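Local coordinates for protein putative ATP binding component of ABC-transporter (Escherichia coli, PDB 2R5O) that binds carbohydrate as the C-terminal domain of an ABC transporter's ATP-binding component, and so takes part in O-antigen export that is probably driven by ATP hydrolysis, at residues 24-29 / 77-82; 67-72 / 179-184; 92-95 / 99-102. One frame throughout, in Å; residues are numbered along the deposited sequence. Where two conformers were deposited one is given.

Contact 1 of 3, residues 24-29 / 77-82; sequences DEIEDV and KVVFEY
I26 lays its CG2 methyl against CG2 of V79, and the two carbons sit 4.0 Å apart with the side chains slanting past one another. On I26 the touching methyl stands anti to the carbonyl carbon, beside the backbone N; on V79 it is the methyl anti to the backbone N. V123 of the adjacent strand 123-131 also packs on I26.

The polar half of the contact belongs to K77, two residues earlier on the same strand, so its side chain rises from the same sheet face as V79. The chain bends at chi3 (76°), and NZ reaches the backbone of residues 24-29. There it gives a hydrogen bond of 2.9 Å to O of E25, approaching from one side of that carbonyl and tilted 34° from its plane. CE of K77 follows at 3.7 Å from O of E25. Strand 71-80 is an inner strand of a four-stranded antiparallel sheet in this immunoglobulin-like domain, lying between strands 48-57 and 123-131; the N-terminal loop crosses over it without adding a strand here.

NZ has two further partners: the carbonyl oxygen of S22, just before residues 24-29, and water 1, which accepts from NZ of K77 at 3.1 Å. That water donates in turn to O of E27 at 2.7 Å, so one buried lysine is tied directly or through water to three carbonyls of the N-terminal loop. The carboxylate of E25 stays apart, OE2 being 4.9 Å from NZ of K77, and probably offers only a diffuse electrostatic pull. Further along the loop, D28 makes salt bridges to R42 and R160.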
loop_
_atom_site.group_PDB
_atom_site.type_symbol
_atom_site.label_atom_id
_atom_site.label_comp_id
_atom_site.label_asym_id
_atom_site.label_seq_id
_atom_site.Cartn_x
_atom_site.Cartn_y
_atom_site.Cartn_z
ATOM N N ASP A 24 21.125 -29.000 -2.599
ATOM C CA ASP A 24 22.287 -29.804 -2.242
ATOM C C ASP A 24 23.522 -28.974 -1.862
ATOM O O ASP A 24 24.615 -29.532 -1.716
ATOM C CB ASP A 24 22.640 -30.741 -3.402
ATOM C CG ASP A 24 21.513 -31.711 -3.750
ATOM O OD1 ASP A 24 21.505 -32.203 -5.029
ATOM O OD2 ASP A 24 20.607 -31.968 -2.774
ATOM N N GLU A 25 23.352 -27.662 -1.715
ATOM C CA GLU A 25 24.432 -26.762 -1.314
ATOM C C GLU A 25 24.038 -26.014 -0.048
ATOM O O GLU A 25 22.935 -25.415 0.025
ATOM C CB GLU A 25 24.734 -25.776 -2.445
ATOM C CG GLU A 25 25.216 -26.484 -3.709
ATOM C CD GLU A 25 25.514 -25.556 -4.873
ATOM O OE1 GLU A 25 26.039 -26.053 -5.895
ATOM O OE2 GLU A 25 25.225 -24.347 -4.783
ATOM N N ILE A 26 24.923 -26.031 0.949
ATOM C CA ILE A 26 24.615 -25.397 2.238
ATOM C C ILE A 26 25.506 -24.212 2.603
ATOM O O ILE A 26 25.386 -23.689 3.709
ATOM C CB ILE A 26 24.616 -26.416 3.412
ATOM C CG1 ILE A 26 26.015 -26.996 3.657
ATOM C CG2 ILE A 26 23.603 -27.528 3.146
ATOM C CD1 ILE A 26 26.157 -27.629 5.032
ATOM N N GLU A 27 26.369 -23.774 1.687
ATOM C CA GLU A 27 27.261 -22.633 1.935
ATOM C C GLU A 27 26.419 -21.367 2.066
ATOM O O GLU A 27 25.441 -21.200 1.350
ATOM C CB GLU A 27 28.243 -22.456 0.771
ATOM C CG GLU A 27 29.290 -21.366 0.956
ATOM C CD GLU A 27 30.172 -21.180 -0.272
ATOM O OE1 GLU A 27 30.930 -20.189 -0.301
ATOM O OE2 GLU A 27 30.105 -22.012 -1.214
ATOM N N ASP A 28 26.807 -20.480 2.980
ATOM C CA ASP A 28 26.090 -19.216 3.195
ATOM C C ASP A 28 26.580 -18.208 2.149
ATOM O O ASP A 28 27.593 -17.523 2.356
ATOM C CB ASP A 28 26.300 -18.750 4.647
ATOM C CG ASP A 28 25.464 -17.557 5.013
ATOM O OD1 ASP A 28 24.907 -16.888 4.122
ATOM O OD2 ASP A 28 25.362 -17.271 6.219
ATOM N N VAL A 29 25.895 -18.176 1.003
ATOM C CA VAL A 29 26.250 -17.308 -0.116
ATOM C C VAL A 29 25.332 -16.081 -0.254
ATOM O O VAL A 29 25.419 -15.328 -1.215
ATOM C CB VAL A 29 26.278 -18.104 -1.441
ATOM C CG1 VAL A 29 27.301 -19.227 -1.351
ATOM C CG2 VAL A 29 24.935 -18.656 -1.798
ATOM N N LYS A 77 16.423 -19.487 1.076
ATOM C CA LYS A 77 16.857 -20.863 1.278
ATOM C C LYS A 77 17.437 -20.989 2.676
ATOM O O LYS A 77 18.267 -20.174 3.091
ATOM C CB LYS A 77 17.911 -21.243 0.254
ATOM C CG LYS A 77 18.347 -22.699 0.381
ATOM C CD LYS A 77 19.190 -23.194 -0.797
ATOM C CE LYS A 77 20.593 -22.675 -0.723
ATOM N NZ LYS A 77 21.548 -23.430 -1.618
ATOM N N VAL A 78 17.005 -22.018 3.393
ATOM C CA VAL A 78 17.377 -22.225 4.796
ATOM C C VAL A 78 17.905 -23.638 4.992
ATOM O O VAL A 78 17.308 -24.602 4.482
ATOM C CB VAL A 78 16.169 -22.047 5.731
ATOM C CG1 VAL A 78 16.594 -22.170 7.196
ATOM C CG2 VAL A 78 15.495 -20.712 5.466
ATOM N N VAL A 79 18.982 -23.768 5.773
ATOM C CA VAL A 79 19.439 -25.067 6.263
ATOM C C VAL A 79 19.139 -25.163 7.755
ATOM O O VAL A 79 19.413 -24.239 8.504
ATOM C CB VAL A 79 20.943 -25.326 5.940
ATOM C CG1 VAL A 79 21.902 -24.279 6.548
ATOM C CG2 VAL A 79 21.357 -26.726 6.414
ATOM N N PHE A 80 18.541 -26.279 8.164
ATOM C CA PHE A 80 18.126 -26.516 9.550
ATOM C C PHE A 80 19.104 -27.447 10.243
ATOM O O PHE A 80 19.466 -28.479 9.694
ATOM C CB PHE A 80 16.712 -27.080 9.572
ATOM C CG PHE A 80 15.700 -26.107 9.026
ATOM C CD1 PHE A 80 15.120 -25.157 9.862
ATOM C CD2 PHE A 80 15.379 -26.095 7.691
ATOM C CE1 PHE A 80 14.217 -24.244 9.373
ATOM C CE2 PHE A 80 14.473 -25.180 7.194
ATOM C CZ PHE A 80 13.883 -24.260 8.042
ATOM N N GLU A 81 19.553 -27.043 11.427
ATOM C CA GLU A 81 20.540 -27.812 12.198
ATOM C C GLU A 81 19.881 -28.817 13.157
ATOM O O GLU A 81 20.553 -29.733 13.634
ATOM C CB GLU A 81 21.495 -26.852 12.917
ATOM C CG GLU A 81 22.547 -26.238 11.953
ATOM C CD GLU A 81 22.296 -24.795 11.549
ATOM O OE1 GLU A 81 21.748 -24.562 10.444
ATOM O OE2 GLU A 81 22.683 -23.887 12.319
ATOM N N TYR A 82 18.586 -28.660 13.413
ATOM C CA TYR A 82 17.828 -29.519 14.324
ATOM C C TYR A 82 16.477 -29.860 13.692
ATOM O O TYR A 82 16.040 -29.187 12.744
ATOM C CB TYR A 82 17.600 -28.792 15.653
ATOM C CG TYR A 82 18.872 -28.377 16.346
ATOM C CD1 TYR A 82 19.571 -29.285 17.121
ATOM C CD2 TYR A 82 19.374 -27.082 16.245
ATOM C CE1 TYR A 82 20.742 -28.932 17.755
ATOM C CE2 TYR A 82 20.556 -26.720 16.891
ATOM C CZ TYR A 82 21.224 -27.648 17.647
ATOM O OH TYR A 82 22.391 -27.312 18.289
HETATM O O HOH W 1 24.443 -22.549 -0.783
#

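Contact 2 of 3, residues 67-72 / 179-184; sequences TGNQQT and DLKSSF. With NA (sodium ion), chain K.
D179 reaches from the C-terminal segment toward N69, which sits at the third position of a type II turn running from T67 to Q70. The turn belongs to the immunoglobulin-like body of the domain. The C-terminal segment leads into strand 183-186, where S183 and F184 pair with a strand of the second subunit, consistent with the domain swapping of this dimer.

CB of D179 already lies near the amide, 3.8 Å from ND2 of N69. From there CG stands anti to the backbone N (chi1 -166°), which carries the carboxylate toward N69, and its two oxygens take different partners. OD2 accepts a hydrogen bond of 2.9 Å from ND2 of N69, with an N-H...O angle of 150°. The acceptor lies in the amide plane, but the donor meets OD2 from above the carboxylate plane; the two flat groups are turned 54° against each other. OD1 of N69 lies 3.2 Å from OD2 of D179, an approach of two acceptors and not a bond. ND2 also donates to OD1 of D133.

OD1 of D179 binds the sodium ion at 2.7 Å and accepts from the backbone N of K181 at 2.9 Å, closing an Asx turn. Three waters and the hydroxyl of Y102 of the second subunit also bind the ion, so D179 touches both the turn and the subunit interface. Water 3 joins the sodium ion to OD2, and water 4 joins it to O of S182.

K181 passes alongside the amide, its CD 4.1 Å from ND2 of N69. Beyond the bend at chi3, NZ of K181 gives a hydrogen bond to water 2 at 2.6 Å, and that water donates to O of N69 at 2.9 Å.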
loop_
_atom_site.group_PDB
_atom_site.type_symbol
_atom_site.label_atom_id
_atom_site.label_comp_id
_atom_site.label_asym_id
_atom_site.label_seq_id
_atom_site.Cartn_x
_atom_site.Cartn_y
_atom_site.Cartn_z
ATOM N N THR A 67 9.096 -3.181 -10.922
ATOM C CA THR A 67 8.075 -2.289 -11.476
ATOM C C THR A 67 6.945 -2.156 -10.464
ATOM O O THR A 67 6.409 -3.163 -9.964
ATOM C CB THR A 67 7.560 -2.825 -12.830
ATOM O OG1 THR A 67 8.646 -2.825 -13.765
ATOM C CG2 THR A 67 6.449 -1.958 -13.389
ATOM N N GLY A 68 6.538 -0.920 -10.205
ATOM C CA GLY A 68 5.407 -0.675 -9.320
ATOM C C GLY A 68 4.193 -1.484 -9.744
ATOM O O GLY A 68 3.841 -1.506 -10.935
ATOM N N ASN A 69 3.585 -2.171 -8.776
ATOM C CA ASN A 69 2.358 -2.992 -8.938
ATOM C C ASN A 69 2.577 -4.368 -9.503
ATOM O O ASN A 69 1.650 -5.182 -9.555
ATOM C CB ASN A 69 1.259 -2.272 -9.720
ATOM C CG ASN A 69 0.981 -0.889 -9.192
ATOM O OD1 ASN A 69 0.840 0.066 -9.972
ATOM N ND2 ASN A 69 0.953 -0.749 -7.867
ATOM N N GLN A 70 3.808 -4.685 -9.888
ATOM C CA GLN A 70 4.082 -5.990 -10.491
ATOM C C GLN A 70 4.310 -7.085 -9.437
ATOM O O GLN A 70 5.038 -6.871 -8.455
ATOM C CB GLN A 70 5.277 -5.873 -11.432
ATOM C CG GLN A 70 5.488 -7.049 -12.315
ATOM C CD GLN A 70 6.401 -6.723 -13.460
ATOM O OE1 GLN A 70 6.033 -5.980 -14.357
ATOM N NE2 GLN A 70 7.609 -7.252 -13.423
ATOM N N GLN A 71 3.757 -8.255 -9.689
ATOM C CA GLN A 71 4.023 -9.458 -8.850
ATOM C C GLN A 71 5.516 -9.813 -8.866
ATOM O O GLN A 71 6.121 -9.919 -9.934
ATOM C CB GLN A 71 3.234 -10.629 -9.411
ATOM C CG GLN A 71 2.991 -11.805 -8.455
ATOM C CD GLN A 71 1.983 -11.512 -7.327
ATOM O OE1 GLN A 71 1.363 -10.465 -7.280
ATOM N NE2 GLN A 71 1.833 -12.452 -6.419
ATOM N N THR A 72 6.092 -9.945 -7.674
ATOM C CA THR A 72 7.513 -10.283 -7.481
ATOM C C THR A 72 7.613 -11.455 -6.517
ATOM O O THR A 72 6.859 -11.511 -5.538
ATOM C CB THR A 72 8.299 -9.066 -6.960
ATOM O OG1 THR A 72 8.217 -8.048 -7.957
ATOM C CG2 THR A 72 9.721 -9.388 -6.660
ATOM N N ASP A 179 0.707 2.308 -2.841
ATOM C CA ASP A 179 -0.260 2.384 -3.918
ATOM C C ASP A 179 -1.529 1.625 -3.542
ATOM O O ASP A 179 -1.539 0.388 -3.560
ATOM C CB ASP A 179 0.312 1.840 -5.212
ATOM C CG ASP A 179 -0.515 2.189 -6.409
ATOM O OD1 ASP A 179 -1.619 2.750 -6.284
ATOM O OD2 ASP A 179 -0.023 1.911 -7.520
ATOM N N LEU A 180 -2.598 2.353 -3.230
ATOM C CA LEU A 180 -3.885 1.744 -2.926
ATOM C C LEU A 180 -4.715 1.442 -4.186
ATOM O O LEU A 180 -5.801 0.906 -4.097
ATOM C CB LEU A 180 -4.676 2.632 -1.964
ATOM C CG LEU A 180 -4.059 2.698 -0.563
ATOM C CD1 LEU A 180 -4.773 3.731 0.282
ATOM C CD2 LEU A 180 -4.054 1.310 0.142
ATOM N N LYS A 181 -4.217 1.799 -5.370
ATOM C CA LYS A 181 -4.784 1.326 -6.640
ATOM C C LYS A 181 -6.240 1.731 -6.839
ATOM O O LYS A 181 -7.073 0.948 -7.279
ATOM C CB LYS A 181 -4.592 -0.191 -6.783
ATOM C CG LYS A 181 -3.127 -0.586 -6.796
ATOM C CD LYS A 181 -2.848 -2.048 -7.152
ATOM C CE LYS A 181 -3.213 -2.379 -8.598
ATOM N NZ LYS A 181 -3.266 -3.842 -8.837
ATOM N N SER A 182 -6.543 2.986 -6.595
ATOM C CA SER A 182 -7.910 3.439 -6.739
ATOM C C SER A 182 -8.367 3.377 -8.183
ATOM O O SER A 182 -7.600 3.681 -9.113
ATOM C CB SER A 182 -8.011 4.883 -6.279
ATOM O OG SER A 182 -9.366 5.348 -6.251
ATOM N N SER A 183 -9.646 3.040 -8.370
ATOM C CA SER A 183 -10.341 3.274 -9.631
ATOM C C SER A 183 -11.057 4.614 -9.554
ATOM O O SER A 183 -11.148 5.225 -8.484
ATOM C CB SER A 183 -11.289 2.133 -9.991
ATOM O OG SER A 183 -12.319 2.023 -9.053
ATOM N N PHE A 184 -11.588 5.073 -10.677
ATOM C CA PHE A 184 -12.182 6.390 -10.757
ATOM C C PHE A 184 -13.368 6.371 -11.700
ATOM O O PHE A 184 -13.275 5.796 -12.778
ATOM C CB PHE A 184 -11.176 7.411 -11.267
ATOM C CG PHE A 184 -11.776 8.751 -11.483
ATOM C CD1 PHE A 184 -11.978 9.609 -10.394
ATOM C CD2 PHE A 184 -12.232 9.146 -12.736
ATOM C CE1 PHE A 184 -12.560 10.817 -10.564
ATOM C CE2 PHE A 184 -12.826 10.381 -12.899
ATOM C CZ PHE A 184 -12.989 11.204 -11.805
HETATM NA NA NA K . -3.036 4.393 -7.882
HETATM O O HOH W 2 -0.878 -4.768 -8.179
HETATM O O HOH W 3 -1.220 3.100 -9.832
HETATM O O HOH W 4 -4.965 3.361 -9.713
HETATM O O HOH W 5 -2.121 6.688 -9.074
#

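Contact 3 of 3, residues 92-95 / 99-102; sequences LIKT and LFLY. With NA (sodium ion), chain G.
L92 slants across the outer end of the F100 ring, CD2 of L92 lying 3.7 Å from both CE2 and CZ of F100. K94 is on the same sheet face, its CG coming nearest that ring at CD2. At the rim of the F100 ring, near its plane, comes the backbone O of I93.

I93 and Y102 occupy the other face, where CD1 of I93 meets the edge of the tyrosine ring. Between these pairs strands 84-95 and 100-105 form a hairpin interrupted by a classic beta bulge: L101 and Y102 both face I93, whose O accepts from L101 N at 2.9 Å and Y102 N at 3.2 Å.

T95 stands about at right angles to L101, with its CG2 methyl 3.7 Å from CD1 of L101. The T95 hydroxyl lies between the backbone N and the carbonyl carbon (chi1 66°), which brings OG1 of T95 to accept from L99 N at 3.0 Å; it is bonded to D97 as well. OH of Y102 binds a sodium ion at 2.7 Å, the ion lying in the ring plane. The same hydroxyl accepts a hydrogen bond from the backbone N of S182 of the second subunit.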
loop_
_atom_site.group_PDB
_atom_site.type_symbol
_atom_site.label_atom_id
_atom_site.label_comp_id
_atom_site.label_asym_id
_atom_site.label_seq_id
_atom_site.Cartn_x
_atom_site.Cartn_y
_atom_site.Cartn_z
ATOM N N LEU A 92 9.983 -8.626 6.019
ATOM C CA LEU A 92 9.678 -7.249 6.404
ATOM C C LEU A 92 10.138 -6.348 5.257
ATOM O O LEU A 92 11.174 -6.579 4.678
ATOM C CB LEU A 92 10.406 -6.821 7.679
ATOM C CG LEU A 92 10.310 -7.730 8.903
ATOM C CD1 LEU A 92 11.325 -7.238 9.967
ATOM C CD2 LEU A 92 8.918 -7.741 9.481
ATOM N N ILE A 93 9.357 -5.299 4.978
ATOM C CA ILE A 93 9.696 -4.282 3.996
ATOM C C ILE A 93 9.518 -2.929 4.675
ATOM O O ILE A 93 8.461 -2.650 5.249
ATOM C CB ILE A 93 8.832 -4.391 2.730
ATOM C CG1 ILE A 93 8.970 -5.784 2.082
ATOM C CG2 ILE A 93 9.201 -3.286 1.744
ATOM C CD1 ILE A 93 8.039 -6.015 0.900
ATOM N N LYS A 94 10.546 -2.096 4.558
ATOM C CA LYS A 94 10.590 -0.800 5.224
ATOM C C LYS A 94 11.126 0.248 4.258
ATOM O O LYS A 94 11.813 -0.069 3.285
ATOM C CB LYS A 94 11.476 -0.863 6.476
ATOM C CG LYS A 94 11.050 -1.956 7.457
ATOM C CD LYS A 94 11.884 -2.059 8.755
ATOM C CE LYS A 94 11.568 -0.954 9.716
ATOM N NZ LYS A 94 12.236 -1.240 11.022
ATOM N N THR A 95 10.799 1.510 4.513
ATOM C CA THR A 95 11.445 2.607 3.790
ATOM C C THR A 95 12.843 2.818 4.366
ATOM O O THR A 95 13.190 2.301 5.425
ATOM C CB THR A 95 10.698 3.945 3.944
ATOM O OG1 THR A 95 10.779 4.366 5.303
ATOM C CG2 THR A 95 9.241 3.854 3.455
ATOM N N LEU A 99 10.094 3.600 8.089
ATOM C CA LEU A 99 8.656 3.362 8.085
ATOM C C LEU A 99 8.409 1.901 7.732
ATOM O O LEU A 99 8.901 1.400 6.729
ATOM C CB LEU A 99 7.931 4.286 7.101
ATOM C CG LEU A 99 6.420 4.080 6.935
ATOM C CD1 LEU A 99 5.679 4.437 8.213
ATOM C CD2 LEU A 99 5.890 4.879 5.762
ATOM N N PHE A 100 7.669 1.216 8.592
ATOM C CA PHE A 100 7.399 -0.201 8.413
ATOM C C PHE A 100 6.229 -0.301 7.482
ATOM O O PHE A 100 5.098 0.035 7.821
ATOM C CB PHE A 100 7.101 -0.795 9.801
ATOM C CG PHE A 100 6.887 -2.277 9.866
ATOM C CD1 PHE A 100 6.252 -2.772 10.980
ATOM C CD2 PHE A 100 7.320 -3.166 8.896
ATOM C CE1 PHE A 100 6.025 -4.112 11.111
ATOM C CE2 PHE A 100 7.097 -4.506 9.032
ATOM C CZ PHE A 100 6.466 -4.981 10.135
ATOM N N LEU A 101 6.500 -0.762 6.261
ATOM C CA LEU A 101 5.485 -0.810 5.197
ATOM C C LEU A 101 4.664 -2.084 5.222
ATOM O O LEU A 101 3.435 -2.027 5.101
ATOM C CB LEU A 101 6.111 -0.626 3.826
ATOM C CG LEU A 101 6.751 0.739 3.598
ATOM C CD1 LEU A 101 7.604 0.702 2.323
ATOM C CD2 LEU A 101 5.684 1.785 3.503
ATOM N N TYR A 102 5.323 -3.231 5.355
ATOM C CA TYR A 102 4.611 -4.517 5.313
ATOM C C TYR A 102 5.458 -5.582 5.945
ATOM O O TYR A 102 6.655 -5.609 5.732
ATOM C CB TYR A 102 4.324 -4.921 3.876
ATOM C CG TYR A 102 3.665 -6.276 3.702
ATOM C CD1 TYR A 102 2.397 -6.499 4.179
ATOM C CD2 TYR A 102 4.314 -7.328 3.038
ATOM C CE1 TYR A 102 1.757 -7.693 3.995
ATOM C CE2 TYR A 102 3.676 -8.547 2.839
ATOM C CZ TYR A 102 2.379 -8.732 3.301
ATOM O OH TYR A 102 1.741 -9.920 3.055
HETATM NA NA NA G . -0.758 -10.237 3.911
HETATM O O HOH W 6 -1.483 -12.415 2.489
HETATM O O HOH W 7 -0.107 -11.322 6.343
#

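How the contacts relate
Contacts 1 and 2 both use strand 71-80 and lie on opposite sides of the chain's centre, their centres about 35 Å apart. Each is a small, partly buried contact at the periphery, relying on a polar group and water. In contact 1 the charge is a lysine gripped by loop carbonyls; in contact 2 it is a carboxylate shared between an amide and a metal ion. Contact 3, nearer the centre and far larger, is hairpin pairing with apolar side chains. Contacts 2 and 3 also meet through the dimer: D179 of one subunit and Y102 of the other bind one sodium ion. Contact 1 touches no other subunit.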